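Local coordinates for ileal bile acid-binding protein (Danio rerio, PDB 3ELX) that binds the bile acid cholate and probably carries bile acids, perhaps also fatty acids, through the cytoplasm, at residues Phe38-Glu43 with Gln55-Asn60; Glu13-Tyr18 with Leu127-Lys132; Asn65-Gly70 with Leu94-Pro99; Lys23-Pro28 with Ser116-Ala121. All blocks are in the same frame, centred on the assembly; numbering follows the deposited sequence.

Contact 1: residues Phe38-Glu43 with Gln55-Asn60; sequences FKLVTE and QYYPNN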
loop_
_atom_site.group_PDB
_atom_site.type_symbol
_atom_site.label_atom_id
_atom_site.label_comp_id
_atom_site.label_asym_id
_atom_site.label_seq_id
_atom_site.Cartn_x
_atom_site.Cartn_y
_atom_site.Cartn_z
ATOM N N PHE A 38 -10.962 -1.429 -10.419
ATOM C CA PHE A 38 -9.740 -2.214 -10.609
ATOM C C PHE A 38 -9.395 -2.920 -9.300
ATOM O O PHE A 38 -9.507 -2.331 -8.226
ATOM C CB PHE A 38 -8.594 -1.294 -11.055
ATOM C CG PHE A 38 -7.309 -2.015 -11.423
ATOM C CD1 PHE A 38 -7.151 -2.598 -12.682
ATOM C CD2 PHE A 38 -6.252 -2.081 -10.522
ATOM C CE1 PHE A 38 -5.961 -3.245 -13.036
ATOM C CE2 PHE A 38 -5.054 -2.737 -10.861
ATOM C CZ PHE A 38 -4.909 -3.317 -12.115
ATOM N N LYS A 39 -8.989 -4.182 -9.395
ATOM C CA LYS A 39 -8.575 -4.933 -8.211
ATOM C C LYS A 39 -7.054 -5.041 -8.202
ATOM O O LYS A 39 -6.468 -5.771 -8.999
ATOM C CB LYS A 39 -9.231 -6.319 -8.181
ATOM C CG LYS A 39 -10.745 -6.267 -8.171
ATOM C CD LYS A 39 -11.378 -7.612 -7.840
ATOM C CE LYS A 39 -11.677 -8.418 -9.074
ATOM N NZ LYS A 39 -12.661 -7.768 -9.994
ATOM N N LEU A 40 -6.413 -4.300 -7.313
ATOM C CA LEU A 40 -4.962 -4.327 -7.266
ATOM C C LEU A 40 -4.456 -5.662 -6.726
ATOM O O LEU A 40 -4.888 -6.103 -5.651
ATOM C CB LEU A 40 -4.453 -3.214 -6.369
ATOM C CG LEU A 40 -2.943 -3.011 -6.310
ATOM C CD1 LEU A 40 -2.474 -2.416 -7.632
ATOM C CD2 LEU A 40 -2.587 -2.085 -5.138
ATOM N N VAL A 41 -3.531 -6.281 -7.462
ATOM C CA VAL A 41 -2.807 -7.464 -6.984
ATOM C C VAL A 41 -1.474 -7.053 -6.377
ATOM O O VAL A 41 -0.725 -6.260 -6.957
ATOM C CB VAL A 41 -2.590 -8.511 -8.094
ATOM C CG1 VAL A 41 -1.695 -9.650 -7.618
ATOM C CG2 VAL A 41 -3.933 -9.068 -8.536
ATOM N N THR A 42 -1.213 -7.589 -5.192
ATOM C CA THR A 42 0.010 -7.329 -4.446
ATOM C C THR A 42 0.769 -8.632 -4.298
ATOM O O THR A 42 0.198 -9.639 -3.884
ATOM C CB THR A 42 -0.313 -6.783 -3.036
ATOM O OG1 THR A 42 -1.014 -5.541 -3.148
ATOM C CG2 THR A 42 0.956 -6.542 -2.247
ATOM N N GLU A 43 2.055 -8.612 -4.625
ATOM C CA GLU A 43 2.921 -9.755 -4.390
ATOM C C GLU A 43 3.948 -9.370 -3.329
ATOM O O GLU A 43 4.638 -8.353 -3.466
ATOM C CB GLU A 43 3.614 -10.149 -5.685
ATOM C CG GLU A 43 4.537 -11.332 -5.565
ATOM C CD GLU A 43 5.321 -11.568 -6.843
ATOM O OE1 GLU A 43 5.320 -10.683 -7.738
ATOM O OE2 GLU A 43 5.938 -12.641 -6.948
ATOM N N GLN A 55 3.345 -4.174 -6.499
ATOM C CA GLN A 55 1.943 -3.877 -6.788
ATOM C C GLN A 55 1.757 -3.744 -8.285
ATOM O O GLN A 55 2.512 -3.034 -8.963
ATOM C CB GLN A 55 1.475 -2.585 -6.098
ATOM C CG GLN A 55 1.598 -2.625 -4.584
ATOM C CD GLN A 55 1.335 -1.272 -3.958
ATOM O OE1 GLN A 55 1.835 -0.253 -4.428
ATOM N NE2 GLN A 55 0.556 -1.255 -2.889
ATOM N N TYR A 56 0.726 -4.413 -8.792
ATOM C CA TYR A 56 0.440 -4.448 -10.211
ATOM C C TYR A 56 -0.688 -3.488 -10.562
ATOM O O TYR A 56 -1.867 -3.852 -10.566
ATOM C CB TYR A 56 0.108 -5.884 -10.632
ATOM C CG TYR A 56 1.292 -6.819 -10.490
ATOM C CD1 TYR A 56 2.164 -7.028 -11.553
ATOM C CD2 TYR A 56 1.548 -7.487 -9.284
ATOM C CE1 TYR A 56 3.260 -7.876 -11.442
ATOM C CE2 TYR A 56 2.643 -8.347 -9.160
ATOM C CZ TYR A 56 3.499 -8.536 -10.242
ATOM O OH TYR A 56 4.605 -9.368 -10.142
ATOM N N TYR A 57 -0.307 -2.248 -10.835
ATOM C CA TYR A 57 -1.271 -1.215 -11.185
ATOM C C TYR A 57 -1.715 -1.339 -12.643
ATOM O O TYR A 57 -1.134 -2.125 -13.413
ATOM C CB TYR A 57 -0.693 0.175 -10.895
ATOM C CG TYR A 57 -0.680 0.507 -9.428
ATOM C CD1 TYR A 57 -1.813 1.058 -8.804
ATOM C CD2 TYR A 57 0.446 0.272 -8.661
ATOM C CE1 TYR A 57 -1.812 1.355 -7.445
ATOM C CE2 TYR A 57 0.463 0.580 -7.304
ATOM C CZ TYR A 57 -0.670 1.111 -6.704
ATOM O OH TYR A 57 -0.663 1.404 -5.357
ATOM N N PRO A 58 -2.760 -0.583 -13.034
ATOM C CA PRO A 58 -3.220 -0.673 -14.419
ATOM C C PRO A 58 -2.147 -0.344 -15.460
ATOM O O PRO A 58 -1.152 0.337 -15.160
ATOM C CB PRO A 58 -4.347 0.368 -14.486
ATOM C CG PRO A 58 -4.843 0.445 -13.052
ATOM C CD PRO A 58 -3.593 0.341 -12.238
ATOM N N ASN A 59 -2.363 -0.828 -16.678
ATOM C CA ASN A 59 -1.477 -0.517 -17.810
ATOM C C ASN A 59 -0.037 -0.957 -17.578
ATOM O O ASN A 59 0.923 -0.288 -17.995
ATOM C CB ASN A 59 -1.571 0.976 -18.176
ATOM C CG ASN A 59 -2.952 1.362 -18.629
ATOM O OD1 ASN A 59 -3.502 0.753 -19.535
ATOM N ND2 ASN A 59 -3.515 2.395 -18.009
ATOM N N ASN A 60 0.110 -2.102 -16.908
ATOM C CA ASN A 60 1.421 -2.715 -16.703
ATOM C C ASN A 60 2.382 -1.842 -15.909
ATOM O O ASN A 60 3.592 -1.910 -16.085
ATOM C CB ASN A 60 2.035 -3.123 -18.047
ATOM C CG ASN A 60 1.148 -4.079 -18.807
ATOM O OD1 ASN A 60 0.806 -5.148 -18.298
ATOM N ND2 ASN A 60 0.740 -3.690 -20.012
HETATM O O HOH W 1 -3.446 -6.061 -10.431
HETATM O O HOH W 2 -0.097 -3.553 -1.700
#
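Phe38 and Leu40 both reach the 55-60 segment by setting CG opposite the backbone N (chi1 -174° in each), a turn that lays the Phe38 ring against Pro58 and brings a Leu40 methyl over Tyr57. Pro58 CG lies 3.6 Å from the centroid of the Phe38 ring and only 1° off its normal, so this CH-pi contact is centred on the face. The carbonyl O of Tyr56 meets the same ring at its edge, 3.4 Å from Phe38 CE2. A second CH-pi contact puts Leu40 CD1 over a face of Tyr57, 3.7 Å from that ring's centroid. Replacing Phe38 by an alanine would probably strip Pro58 of its aromatic partner and open a gap beside the Tyr56 carbonyl. Toward Glu43 the contacts turn polar. Tyr56 N gives a nearly straight hydrogen bond to Val41 O (3.0 Å), and the extended Glu43 chain brings OE1 to 2.8 Å from the donating Tyr56 OH, with carboxylate and ring planes 25° apart. Water 1 spans the widening backbones, accepting from Val41 N and donating to Tyr56 O at 2.7 Å; water 2 links Thr42 OG1 with Gln55 NE2. The arrangement is an antiparallel beta hairpin, strands 41-47 and 50-57, of the fatty-acid-binding-protein barrel, and it carries Gln55 and Tyr57, both seen to contact cholate in a complex of this protein.

Contact 2: residues Glu13-Tyr18 with Leu127-Lys132; sequences ESQEGY and LVRTSK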
loop_
_atom_site.group_PDB
_atom_site.type_symbol
_atom_site.label_atom_id
_atom_site.label_comp_id
_atom_site.label_asym_id
_atom_site.label_seq_id
_atom_site.Cartn_x
_atom_site.Cartn_y
_atom_site.Cartn_z
ATOM N N GLU A 13 -10.195 -7.090 -2.323
ATOM C CA GLU A 13 -11.523 -7.700 -2.189
ATOM C C GLU A 13 -12.524 -6.650 -1.710
ATOM O O GLU A 13 -13.658 -6.583 -2.203
ATOM C CB GLU A 13 -11.418 -8.871 -1.212
ATOM C CG GLU A 13 -12.695 -9.587 -0.850
ATOM C CD GLU A 13 -12.456 -10.685 0.174
ATOM O OE1 GLU A 13 -13.004 -11.791 -0.009
ATOM O OE2 GLU A 13 -11.731 -10.439 1.166
ATOM N N SER A 14 -12.073 -5.820 -0.769
ATOM C CA SER A 14 -12.868 -4.744 -0.169
ATOM C C SER A 14 -12.062 -3.451 -0.221
ATOM O O SER A 14 -10.833 -3.461 -0.098
ATOM C CB SER A 14 -13.194 -5.068 1.290
ATOM O OG SER A 14 -13.844 -6.323 1.403
ATOM N N GLN A 15 -12.761 -2.332 -0.379
ATOM C CA GLN A 15 -12.112 -1.037 -0.477
ATOM C C GLN A 15 -13.049 0.043 0.042
ATOM O O GLN A 15 -14.191 0.119 -0.394
ATOM C CB GLN A 15 -11.754 -0.772 -1.933
ATOM C CG GLN A 15 -10.675 0.269 -2.137
ATOM C CD GLN A 15 -10.021 0.144 -3.498
ATOM O OE1 GLN A 15 -8.937 -0.433 -3.634
ATOM N NE2 GLN A 15 -10.691 0.655 -4.523
ATOM N N GLU A 16 -12.567 0.867 0.970
ATOM C CA GLU A 16 -13.359 1.979 1.511
ATOM C C GLU A 16 -12.551 3.264 1.462
ATOM O O GLU A 16 -11.361 3.258 1.780
ATOM C CB GLU A 16 -13.765 1.722 2.964
ATOM C CG GLU A 16 -14.803 0.640 3.173
ATOM C CD GLU A 16 -15.243 0.562 4.623
ATOM O OE1 GLU A 16 -16.133 1.341 5.026
ATOM O OE2 GLU A 16 -14.691 -0.278 5.368
ATOM N N GLY A 17 -13.204 4.363 1.093
ATOM C CA GLY A 17 -12.567 5.680 1.081
ATOM C C GLY A 17 -11.714 6.019 -0.128
ATOM O O GLY A 17 -10.972 7.004 -0.109
ATOM N N TYR A 18 -11.819 5.217 -1.183
ATOM C CA TYR A 18 -10.990 5.378 -2.376
ATOM C C TYR A 18 -11.095 6.780 -2.992
ATOM O O TYR A 18 -10.080 7.436 -3.242
ATOM C CB TYR A 18 -11.353 4.286 -3.394
ATOM C CG TYR A 18 -10.806 4.471 -4.790
ATOM C CD1 TYR A 18 -9.488 4.132 -5.099
ATOM C CD2 TYR A 18 -11.629 4.938 -5.811
ATOM C CE1 TYR A 18 -9.001 4.288 -6.398
ATOM C CE2 TYR A 18 -11.157 5.093 -7.101
ATOM C CZ TYR A 18 -9.848 4.770 -7.386
ATOM O OH TYR A 18 -9.397 4.928 -8.676
ATOM N N LEU A 127 -8.062 5.679 3.238
ATOM C CA LEU A 127 -8.335 4.568 2.340
ATOM C C LEU A 127 -8.000 3.263 3.061
ATOM O O LEU A 127 -6.887 3.092 3.561
ATOM C CB LEU A 127 -7.495 4.690 1.070
ATOM C CG LEU A 127 -7.377 3.474 0.154
ATOM C CD1 LEU A 127 -8.728 3.062 -0.428
ATOM C CD2 LEU A 127 -6.365 3.764 -0.960
ATOM N N VAL A 128 -8.975 2.362 3.131
ATOM C CA VAL A 128 -8.741 1.030 3.674
ATOM C C VAL A 128 -8.962 -0.002 2.579
ATOM O O VAL A 128 -10.057 -0.115 2.039
ATOM C CB VAL A 128 -9.679 0.697 4.860
ATOM C CG1 VAL A 128 -9.328 -0.673 5.441
ATOM C CG2 VAL A 128 -9.619 1.774 5.949
ATOM N N ARG A 129 -7.907 -0.744 2.253
ATOM C CA ARG A 129 -7.988 -1.811 1.254
ATOM C C ARG A 129 -7.790 -3.150 1.934
ATOM O O ARG A 129 -6.866 -3.314 2.721
ATOM C CB ARG A 129 -6.906 -1.626 0.190
ATOM C CG ARG A 129 -7.077 -0.395 -0.698
ATOM C CD ARG A 129 -6.080 -0.382 -1.878
ATOM N NE ARG A 129 -5.829 -1.726 -2.386
ATOM C CZ ARG A 129 -4.728 -2.433 -2.142
ATOM N NH1 ARG A 129 -3.741 -1.921 -1.420
ATOM N NH2 ARG A 129 -4.609 -3.655 -2.633
ATOM N N THR A 130 -8.659 -4.112 1.630
ATOM C CA THR A 130 -8.551 -5.444 2.200
ATOM C C THR A 130 -8.400 -6.414 1.037
ATOM O O THR A 130 -9.229 -6.414 0.135
ATOM C CB THR A 130 -9.809 -5.802 3.012
ATOM O OG1 THR A 130 -9.959 -4.860 4.083
ATOM C CG2 THR A 130 -9.694 -7.215 3.583
ATOM N N SER A 131 -7.338 -7.216 1.071
ATOM C CA SER A 131 -7.032 -8.160 -0.009
ATOM C C SER A 131 -7.035 -9.585 0.501
ATOM O O SER A 131 -6.623 -9.845 1.636
ATOM C CB SER A 131 -5.644 -7.849 -0.606
ATOM O OG SER A 131 -5.559 -6.533 -1.134
ATOM N N LYS A 132 -7.508 -10.501 -0.344
ATOM C CA LYS A 132 -7.494 -11.928 -0.048
ATOM C C LYS A 132 -6.357 -12.609 -0.798
ATOM O O LYS A 132 -5.918 -12.142 -1.852
ATOM C CB LYS A 132 -8.839 -12.571 -0.418
ATOM C CG LYS A 132 -9.188 -12.506 -1.899
ATOM C CD LYS A 132 -10.497 -13.227 -2.204
ATOM C CE LYS A 132 -10.753 -13.213 -3.709
ATOM N NZ LYS A 132 -12.111 -13.722 -4.073
HETATM O O HOH W 3 -14.020 -12.228 -2.340
#
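Thr130 O is gripped by two successive amides, Glu13 N at 2.7 Å and Ser14 N at 3.0 Å, both donors lying in its carbonyl plane. Two residues facing one define a classic beta bulge. Beyond it the ladder is regular: Thr130 N bonds back to Ser14 O, and a reciprocal pair follows, Glu16 N to Val128 O and Val128 N to Glu16 O, each 2.9 Å. Between these pairs Gln15 lies alongside Arg129, pointing the same way, and its OE1 sits at the guanidinium edge, 3.4 Å from Arg129 CD. The two planes are 66° apart, and the polar end of Arg129 is committed elsewhere, to a salt bridge with Glu114 and a hydrogen bond to Thr12. Leu127 CD1 closes the other end against Tyr18, 3.8 Å from Tyr18 CA. At the bulge end the Lys132 chain crosses Glu13 at about a right angle; the charged atoms Glu13 OE1 and Lys132 NZ stay 4.6 Å apart, and water 3 joins them, donating to the carboxylate and accepting from the ammonium. The chemistry thus implies a seam carried by backbone bonds, with the Arg129 charge probably balanced by Glu114, and Glu13 held directly by a salt bridge from OE2 to Lys111 but reaching Lys132 NZ through water.

Contact 3: residues Asn65-Gly70 with Leu94-Pro99; sequences NKFIVG and LTISFP. With EDO (1,2-ethanediol), chain B.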
loop_
_atom_site.group_PDB
_atom_site.type_symbol
_atom_site.label_atom_id
_atom_site.label_comp_id
_atom_site.label_asym_id
_atom_site.label_seq_id
_atom_site.Cartn_x
_atom_site.Cartn_y
_atom_site.Cartn_z
ATOM N N ASN A 65 8.778 -2.008 -4.113
ATOM C CA ASN A 65 9.557 -1.430 -3.030
ATOM C C ASN A 65 10.265 -2.524 -2.277
ATOM O O ASN A 65 9.650 -3.513 -1.885
ATOM C CB ASN A 65 8.680 -0.613 -2.089
ATOM C CG ASN A 65 8.487 0.803 -2.582
ATOM O OD1 ASN A 65 9.457 1.474 -2.921
ATOM N ND2 ASN A 65 7.243 1.249 -2.654
ATOM N N LYS A 66 11.573 -2.345 -2.120
ATOM C CA LYS A 66 12.401 -3.243 -1.328
ATOM C C LYS A 66 12.885 -2.466 -0.119
ATOM O O LYS A 66 13.513 -1.399 -0.248
ATOM C CB LYS A 66 13.587 -3.762 -2.141
ATOM C CG LYS A 66 13.167 -4.654 -3.285
ATOM C CD LYS A 66 14.310 -4.901 -4.255
ATOM C CE LYS A 66 14.984 -6.246 -4.023
ATOM N NZ LYS A 66 15.615 -6.361 -2.681
ATOM N N PHE A 67 12.546 -2.977 1.058
ATOM C CA PHE A 67 12.932 -2.309 2.292
ATOM C C PHE A 67 13.257 -3.307 3.380
ATOM O O PHE A 67 12.777 -4.443 3.350
ATOM C CB PHE A 67 11.849 -1.327 2.760
ATOM C CG PHE A 67 10.500 -1.953 2.994
ATOM C CD1 PHE A 67 9.542 -1.978 1.976
ATOM C CD2 PHE A 67 10.169 -2.502 4.241
ATOM C CE1 PHE A 67 8.269 -2.557 2.191
ATOM C CE2 PHE A 67 8.903 -3.069 4.468
ATOM C CZ PHE A 67 7.957 -3.101 3.449
ATOM N N ILE A 68 14.097 -2.887 4.320
ATOM C CA ILE A 68 14.362 -3.674 5.525
ATOM C C ILE A 68 13.825 -2.874 6.698
ATOM O O ILE A 68 14.204 -1.713 6.892
ATOM C CB ILE A 68 15.874 -3.971 5.704
ATOM C CG1 ILE A 68 16.367 -4.809 4.517
ATOM C CG2 ILE A 68 16.128 -4.680 7.042
ATOM C CD1 ILE A 68 17.873 -4.901 4.407
ATOM N N VAL A 69 12.926 -3.479 7.464
ATOM C CA VAL A 69 12.347 -2.775 8.612
ATOM C C VAL A 69 13.468 -2.268 9.523
ATOM O O VAL A 69 14.402 -3.005 9.841
ATOM C CB VAL A 69 11.372 -3.671 9.391
ATOM C CG1 VAL A 69 10.794 -2.935 10.611
ATOM C CG2 VAL A 69 10.250 -4.137 8.471
ATOM N N GLY A 70 13.375 -0.999 9.924
ATOM C CA GLY A 70 14.369 -0.400 10.826
ATOM C C GLY A 70 15.632 0.139 10.175
ATOM O O GLY A 70 16.477 0.733 10.855
ATOM N N LEU A 94 3.058 -2.920 9.844
ATOM C CA LEU A 94 4.078 -2.064 9.230
ATOM C C LEU A 94 3.569 -0.643 9.129
ATOM O O LEU A 94 2.392 -0.431 8.835
ATOM C CB LEU A 94 4.382 -2.548 7.816
ATOM C CG LEU A 94 5.117 -3.878 7.674
ATOM C CD1 LEU A 94 5.100 -4.316 6.229
ATOM C CD2 LEU A 94 6.551 -3.750 8.165
ATOM N N THR A 95 4.451 0.329 9.368
ATOM C CA THR A 95 4.135 1.724 9.082
ATOM C C THR A 95 5.177 2.257 8.114
ATOM O O THR A 95 6.381 2.247 8.402
ATOM C CB THR A 95 4.095 2.605 10.360
ATOM O OG1 THR A 95 3.043 2.155 11.224
ATOM C CG2 THR A 95 3.833 4.070 9.997
ATOM N N ILE A 96 4.700 2.713 6.965
ATOM C CA ILE A 96 5.553 3.347 5.972
ATOM C C ILE A 96 5.115 4.795 5.899
ATOM O O ILE A 96 3.944 5.090 5.630
ATOM C CB ILE A 96 5.414 2.712 4.574
ATOM C CG1 ILE A 96 5.626 1.193 4.652
ATOM C CG2 ILE A 96 6.392 3.384 3.602
ATOM C CD1 ILE A 96 5.464 0.476 3.310
ATOM N N SER A 97 6.064 5.684 6.151
ATOM C CA SER A 97 5.792 7.106 6.126
ATOM C C SER A 97 6.124 7.641 4.733
ATOM O O SER A 97 7.254 8.061 4.449
ATOM C CB SER A 97 6.576 7.820 7.236
ATOM O OG SER A 97 6.250 7.246 8.499
ATOM N N PHE A 98 5.129 7.608 3.847
ATOM C CA PHE A 98 5.306 8.145 2.497
ATOM C C PHE A 98 5.271 9.679 2.478
ATOM O O PHE A 98 4.764 10.313 3.403
ATOM C CB PHE A 98 4.204 7.635 1.566
ATOM C CG PHE A 98 4.365 6.208 1.124
ATOM C CD1 PHE A 98 5.172 5.890 0.041
ATOM C CD2 PHE A 98 3.663 5.187 1.758
ATOM C CE1 PHE A 98 5.301 4.564 -0.387
ATOM C CE2 PHE A 98 3.785 3.865 1.335
ATOM C CZ PHE A 98 4.617 3.558 0.265
ATOM N N PRO A 99 5.798 10.295 1.408
ATOM C CA PRO A 99 5.696 11.746 1.294
ATOM C C PRO A 99 4.287 12.318 1.510
ATOM O O PRO A 99 4.129 13.297 2.246
ATOM C CB PRO A 99 6.164 11.997 -0.139
ATOM C CG PRO A 99 7.224 10.963 -0.320
ATOM C CD PRO A 99 6.585 9.725 0.296
HETATM C C1 EDO B . 2.927 -0.622 0.208
HETATM O O1 EDO B . 2.482 0.478 0.512
HETATM C C2 EDO B . 4.413 -0.832 0.041
HETATM O O2 EDO B . 4.838 -0.294 -1.219
#
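Val69 and Leu94 form the close end of this contact, with Val69 CG2 3.7 Å from Leu94 CD2. Their CA atoms, the nearest pair across the two segments, are still 8.3 Å apart, so side chains alone bridge the distance. Phe67 faces Leu94 from the opposite direction. Its chi1 of 58° places the ring between backbone N and carbonyl carbon and directs CZ to 4.2 Å from Leu94 CD1, a methyl lying near the ring plane at the edge. Ile96 CD1 approaches Phe67 CE1 obliquely at 4.3 Å. Phe67 and Leu94 supply more than half of the 188 Å² buried here; Phe51 packs on both, and Met89 on Leu94 and Val69. The Asn65 end is looser: Asn65 ND2 and Phe98 CE1 come no nearer than 4.5 Å, and a 1,2-ethanediol molecule, probably from the crystallisation liquor, lies beside both residues. Asn65 ND2 donates to O2 of the ethanediol at 3.2 Å (angle 164°), while Asn65 OD1 accepts from Glu76 N. Ile96 CD1 touches C2 of the diol at 3.7 Å, and O1 of the diol lies at the edge of the Phe98 ring, which stacks on Tyr101. Facing side chains from, and just beyond, the non-adjacent strands 61-68 and 93-97 are consistent with the interior of a fatty-acid-binding-protein barrel; Leu94 is a cholate contact in a complex of this protein.

Contact 4: residues Lys23-Pro28 with Ser116-Ala121; sequences KLIGIP and STASGA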
loop_
_atom_site.group_PDB
_atom_site.type_symbol
_atom_site.label_atom_id
_atom_site.label_comp_id
_atom_site.label_asym_id
_atom_site.label_seq_id
_atom_site.Cartn_x
_atom_site.Cartn_y
_atom_site.Cartn_z
ATOM N N LYS A 23 -8.799 12.036 -4.080
ATOM C CA LYS A 23 -9.049 13.467 -4.255
ATOM C C LYS A 23 -8.167 14.320 -3.344
ATOM O O LYS A 23 -7.667 15.372 -3.763
ATOM C CB LYS A 23 -10.523 13.791 -4.021
ATOM C CG LYS A 23 -11.442 13.381 -5.169
ATOM C CD LYS A 23 -12.882 13.812 -4.922
ATOM C CE LYS A 23 -13.606 12.866 -3.973
ATOM N NZ LYS A 23 -14.945 13.392 -3.584
ATOM N N LEU A 24 -7.969 13.870 -2.107
ATOM C CA LEU A 24 -7.187 14.644 -1.142
ATOM C C LEU A 24 -5.703 14.691 -1.511
ATOM O O LEU A 24 -5.080 15.754 -1.427
ATOM C CB LEU A 24 -7.382 14.121 0.288
ATOM C CG LEU A 24 -6.732 14.915 1.430
ATOM C CD1 LEU A 24 -7.253 16.349 1.512
ATOM C CD2 LEU A 24 -6.916 14.203 2.763
ATOM N N ILE A 25 -5.148 13.558 -1.940
ATOM C CA ILE A 25 -3.729 13.500 -2.331
ATOM C C ILE A 25 -3.474 13.975 -3.774
ATOM O O ILE A 25 -2.337 13.929 -4.253
ATOM C CB ILE A 25 -3.074 12.109 -2.071
ATOM C CG1 ILE A 25 -3.690 11.032 -2.968
ATOM C CG2 ILE A 25 -3.138 11.743 -0.580
ATOM C CD1 ILE A 25 -2.796 9.813 -3.183
ATOM N N GLY A 26 -4.533 14.415 -4.455
ATOM C CA GLY A 26 -4.406 15.128 -5.730
ATOM C C GLY A 26 -4.444 14.301 -7.002
ATOM O O GLY A 26 -3.914 14.724 -8.035
ATOM N N ILE A 27 -5.066 13.127 -6.939
ATOM C CA ILE A 27 -5.271 12.298 -8.126
ATOM C C ILE A 27 -6.383 12.912 -8.990
ATOM O O ILE A 27 -7.453 13.247 -8.469
ATOM C CB ILE A 27 -5.632 10.825 -7.751
ATOM C CG1 ILE A 27 -4.648 10.247 -6.715
ATOM C CG2 ILE A 27 -5.744 9.932 -9.002
ATOM C CD1 ILE A 27 -3.189 10.188 -7.154
ATOM N N PRO A 28 -6.124 13.086 -10.306
ATOM C CA PRO A 28 -7.123 13.584 -11.264
ATOM C C PRO A 28 -8.417 12.767 -11.259
ATOM O O PRO A 28 -8.385 11.551 -11.037
ATOM C CB PRO A 28 -6.414 13.442 -12.611
ATOM C CG PRO A 28 -4.971 13.515 -12.283
ATOM C CD PRO A 28 -4.825 12.837 -10.960
ATOM N N SER A 116 -4.313 3.746 4.293
ATOM C CA SER A 116 -3.594 4.959 3.901
ATOM C C SER A 116 -4.306 6.159 4.521
ATOM O O SER A 116 -5.511 6.340 4.342
ATOM C CB SER A 116 -3.548 5.101 2.375
ATOM O OG SER A 116 -3.123 3.911 1.729
ATOM N N THR A 117 -3.557 6.978 5.253
ATOM C CA THR A 117 -4.139 8.080 6.007
ATOM C C THR A 117 -3.513 9.384 5.539
ATOM O O THR A 117 -2.304 9.584 5.657
ATOM C CB THR A 117 -3.890 7.871 7.504
ATOM O OG1 THR A 117 -4.446 6.603 7.880
ATOM C CG2 THR A 117 -4.522 8.993 8.336
ATOM N N ALA A 118 -4.344 10.255 4.979
ATOM C CA ALA A 118 -3.875 11.556 4.520
ATOM C C ALA A 118 -4.610 12.682 5.236
ATOM O O ALA A 118 -5.716 12.493 5.745
ATOM C CB ALA A 118 -4.036 11.675 3.023
ATOM N N SER A 119 -3.988 13.851 5.266
ATOM C CA SER A 119 -4.516 14.968 6.026
ATOM C C SER A 119 -4.393 16.268 5.241
ATOM O O SER A 119 -3.341 16.547 4.671
ATOM C CB SER A 119 -3.748 15.062 7.345
ATOM O OG SER A 119 -3.958 16.299 7.981
ATOM N N GLY A 120 -5.474 17.046 5.214
ATOM C CA GLY A 120 -5.467 18.348 4.547
ATOM C C GLY A 120 -6.448 19.353 5.127
ATOM O O GLY A 120 -6.859 19.240 6.286
ATOM N N ALA A 121 -6.821 20.336 4.305
ATOM C CA ALA A 121 -7.737 21.408 4.692
ATOM C C ALA A 121 -9.117 20.908 5.111
ATOM O O ALA A 121 -9.615 21.282 6.178
ATOM C CB ALA A 121 -7.862 22.434 3.566
#
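Leu24 and Ile25 sit where helix 18-24 runs out, their CA atoms 7.0 Å from that of Gly120 and 7.1 Å from that of Ala118 respectively, and Gly26, with phi at 92°, turns the chain away in a Schellman motif. Leu24 carries most of the contact. With CG swung away from its backbone N (chi1 -174°), the two methyls divide the work: CD2 lies over the backbone of Ala118, 3.6 Å from Ala118 O, and also meets Ala118 CB at 3.8 Å, whereas CD1 rests 4.0 Å from Gly120 CA. The fit at Gly120 depends on its lack of a side chain, since a CB modelled there would fall 2.8 Å from Leu24 CD1, a clash. Ile25 adds one branch, CG2, which touches Ala118 CB at 3.7 Å, so the alanine methyl is met by both Leu24 and Ile25. An alanine in place of Leu24 would remove both methyls and would probably leave a gap over Ala118 and Gly120, with Ile25 CG2 as the remaining side-chain tie between the segments. The summed buried area is only 166 Å². Ala118 is further covered by Phe21 and Tyr101, while Leu24 also touches Gln122. Helices 18-24 and 29-34, the second beginning after its N-cap Pro28, form the helix-turn-helix lid of the fatty-acid-binding-protein fold, here laid on barrel strand 111-119 between strands 102-108 and 124-133.

Overall arrangement
All four contacts reach one antiparallel sheet. Contacts 1 and 2, with centres 13 Å apart, touch where Leu40 CD2 packs 3.6 Å from Arg129 NH2. Contacts 2 and 4 are joined by a probable backbone hydrogen bond, Ser116 N to Leu127 O at 2.8 Å, between neighbouring strands. Contact 3 touches none of the others; its nearest atoms are about 6 Å from contact 1, and it lies on the opposite side of the chain's centre from contacts 1 and 2. Cholate-contacting residues relate all four: Gln55 and Tyr57 belong to contact 1, Leu94 to contact 3; the Arg129 side chain of contact 2 is about 5 Å from that of Gln55, and Tyr101, another cholate contact, has its side chain about 3 Å from Phe98 and 4 Å from Ala118 of contact 4.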